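PDB 7RAG: lipoprotein, which binds the CwlD amidase and allosterically activates it during spore formation in Clostridioides difficile. Local coordinates for residues D52-E57 and Y98-D103. Numbering follows the deposited sequence.
Sequences DNYKLE and YLFVGD
Tyr-54 and Leu-56, alternate residues of one strand, direct their side chains at a loop, with Tyr-54 CA 8.9 Å from Asp-103 CA and Leu-56 CA 9.0 Å from Phe-100 CA, so the two backbones meet through side chains. The loop is closed by a type II beta turn from Phe-100 to Asp-103, in which Asp-103 N donates to Phe-100 O, 3.1 Å away. Phe-100 carries most of the loop's share of the contact. With CG placed between the backbone N and the carbonyl carbon (chi1 53°), its ring reaches the strand and turns an edge to the face of Tyr-54; this T-shaped pair has centroids 5.1 Å apart and planes at 71°, with Phe-100 CE2 over the rim of the tyrosine ring. One face of the phenylalanine takes a CH-pi contact from Leu-56 CD2, which sits 3.6 Å from the ring centroid and almost on its normal, while Leu-56 CD1 lies against Phe-100 CG. The opposite face rests on Asp-103 CB, so the ring is clamped between the leucine and its own turn. Strand 40-58 belongs to an antiparallel sheet, consistent with the LolA family, that continues into a second copy of the protein; His-46 of that subunit also meets Phe-100 edge-to-face. On the loop side, Gly-102 O accepts a hydrogen bond from Tyr-168 in strand 162-173 of the other sheet, and Val-101 packs on Gly-60 of the amidase chain. The Asp-103 carboxylate braces the loop from within: OD2 receives Leu-99 N through its anti lone pair in a nearly straight bond of 2.8 Å, and Asp-103 OD1 lies 3.2 Å from Tyr-54 OH.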
loop_
_atom_site.group_PDB
_atom_site.type_symbol
_atom_site.label_atom_id
_atom_site.label_comp_id
_atom_site.label_asym_id
_atom_site.label_seq_id
_atom_site.Cartn_x
_atom_site.Cartn_y
_atom_site.Cartn_z
ATOM N N ASP A 52 5.935 -1.717 -12.845
ATOM C CA ASP A 52 4.921 -0.956 -13.561
ATOM C C ASP A 52 3.898 -0.369 -12.597
ATOM O O ASP A 52 3.541 -0.985 -11.593
ATOM C CB ASP A 52 4.221 -1.843 -14.587
ATOM C CG ASP A 52 5.165 -2.353 -15.651
ATOM O OD1 ASP A 52 4.748 -3.222 -16.434
ATOM O OD2 ASP A 52 6.329 -1.902 -15.706
ATOM N N ASN A 53 3.453 0.845 -12.886
ATOM C CA ASN A 53 2.373 1.474 -12.133
ATOM C C ASN A 53 1.368 2.041 -13.125
ATOM O O ASN A 53 1.714 2.898 -13.945
ATOM C CB ASN A 53 2.894 2.566 -11.193
ATOM C CG ASN A 53 1.770 3.365 -10.530
ATOM O OD1 ASN A 53 1.190 4.273 -11.134
ATOM N ND2 ASN A 53 1.470 3.039 -9.285
ATOM N N TYR A 54 0.135 1.553 -13.047
ATOM C CA TYR A 54 -0.958 1.973 -13.911
ATOM C C TYR A 54 -2.020 2.671 -13.066
ATOM O O TYR A 54 -2.349 2.213 -11.972
ATOM C CB TYR A 54 -1.566 0.779 -14.622
ATOM C CG TYR A 54 -0.748 0.200 -15.754
ATOM C CD1 TYR A 54 -0.771 0.780 -17.013
ATOM C CD2 TYR A 54 0.010 -0.954 -15.582
ATOM C CE1 TYR A 54 -0.054 0.239 -18.067
ATOM C CE2 TYR A 54 0.742 -1.494 -16.630
ATOM C CZ TYR A 54 0.699 -0.898 -17.874
ATOM O OH TYR A 54 1.410 -1.415 -18.934
ATOM N N LYS A 55 -2.531 3.800 -13.540
ATOM C CA LYS A 55 -3.692 4.424 -12.920
ATOM C C LYS A 55 -4.757 4.636 -13.984
ATOM O O LYS A 55 -4.464 5.188 -15.047
ATOM C CB LYS A 55 -3.323 5.743 -12.262
ATOM C CG LYS A 55 -4.466 6.433 -11.566
ATOM C CD LYS A 55 -3.937 7.358 -10.490
ATOM C CE LYS A 55 -4.984 8.383 -10.068
ATOM N NZ LYS A 55 -5.178 8.363 -8.583
ATOM N N LEU A 56 -5.971 4.152 -13.725
ATOM C CA LEU A 56 -7.131 4.423 -14.567
ATOM C C LEU A 56 -8.097 5.264 -13.751
ATOM O O LEU A 56 -8.579 4.809 -12.707
ATOM C CB LEU A 56 -7.832 3.144 -15.032
ATOM C CG LEU A 56 -7.044 1.846 -15.174
ATOM C CD1 LEU A 56 -7.938 0.806 -15.840
ATOM C CD2 LEU A 56 -5.760 2.039 -15.983
ATOM N N GLU A 57 -8.379 6.477 -14.211
ATOM C CA GLU A 57 -9.349 7.320 -13.536
ATOM C C GLU A 57 -10.496 7.664 -14.481
ATOM O O GLU A 57 -10.273 8.055 -15.632
ATOM C CB GLU A 57 -8.690 8.590 -12.993
ATOM C CG GLU A 57 -9.713 9.636 -12.565
ATOM C CD GLU A 57 -9.104 10.990 -12.425
ATOM O OE1 GLU A 57 -7.862 11.033 -12.259
ATOM O OE2 GLU A 57 -9.852 12.000 -12.515
ATOM N N TYR A 98 -2.693 -8.946 -19.496
ATOM C CA TYR A 98 -3.541 -7.758 -19.344
ATOM C C TYR A 98 -4.046 -7.545 -17.914
ATOM O O TYR A 98 -4.762 -8.381 -17.371
ATOM C CB TYR A 98 -4.752 -7.827 -20.294
ATOM N N LEU A 99 -3.683 -6.396 -17.325
ATOM C CA LEU A 99 -4.160 -6.024 -15.994
ATOM C C LEU A 99 -5.538 -5.378 -16.029
ATOM O O LEU A 99 -6.259 -5.399 -15.026
ATOM C CB LEU A 99 -3.195 -5.040 -15.339
ATOM C CG LEU A 99 -1.880 -5.571 -14.805
ATOM C CD1 LEU A 99 -0.736 -5.263 -15.782
ATOM C CD2 LEU A 99 -1.660 -4.919 -13.467
ATOM N N PHE A 100 -5.880 -4.752 -17.147
ATOM C CA PHE A 100 -7.152 -4.089 -17.348
ATOM C C PHE A 100 -7.383 -4.076 -18.845
ATOM O O PHE A 100 -6.463 -4.310 -19.633
ATOM C CB PHE A 100 -7.177 -2.662 -16.768
ATOM C CG PHE A 100 -6.033 -1.787 -17.240
ATOM C CD1 PHE A 100 -6.170 -0.986 -18.355
ATOM C CD2 PHE A 100 -4.810 -1.802 -16.579
ATOM C CE1 PHE A 100 -5.116 -0.206 -18.794
ATOM C CE2 PHE A 100 -3.757 -1.035 -17.018
ATOM C CZ PHE A 100 -3.907 -0.230 -18.128
ATOM N N VAL A 101 -8.625 -3.818 -19.235
ATOM C CA VAL A 101 -8.922 -3.680 -20.650
ATOM C C VAL A 101 -8.406 -2.316 -21.103
ATOM O O VAL A 101 -8.703 -1.286 -20.489
ATOM C CB VAL A 101 -10.422 -3.883 -20.910
ATOM C CG1 VAL A 101 -11.220 -3.384 -19.738
ATOM C CG2 VAL A 101 -10.860 -3.222 -22.202
ATOM N N GLY A 102 -7.570 -2.310 -22.143
ATOM C CA GLY A 102 -6.764 -1.159 -22.506
ATOM C C GLY A 102 -5.285 -1.321 -22.203
ATOM O O GLY A 102 -4.464 -0.558 -22.731
ATOM N N ASP A 103 -4.921 -2.294 -21.367
ATOM C CA ASP A 103 -3.521 -2.575 -21.072
ATOM C C ASP A 103 -2.905 -3.329 -22.240
ATOM O O ASP A 103 -3.311 -4.448 -22.542
ATOM C CB ASP A 103 -3.415 -3.384 -19.782
ATOM C CG ASP A 103 -1.997 -3.788 -19.449
ATOM O OD1 ASP A 103 -1.038 -3.223 -20.028
ATOM O OD2 ASP A 103 -1.844 -4.702 -18.594
#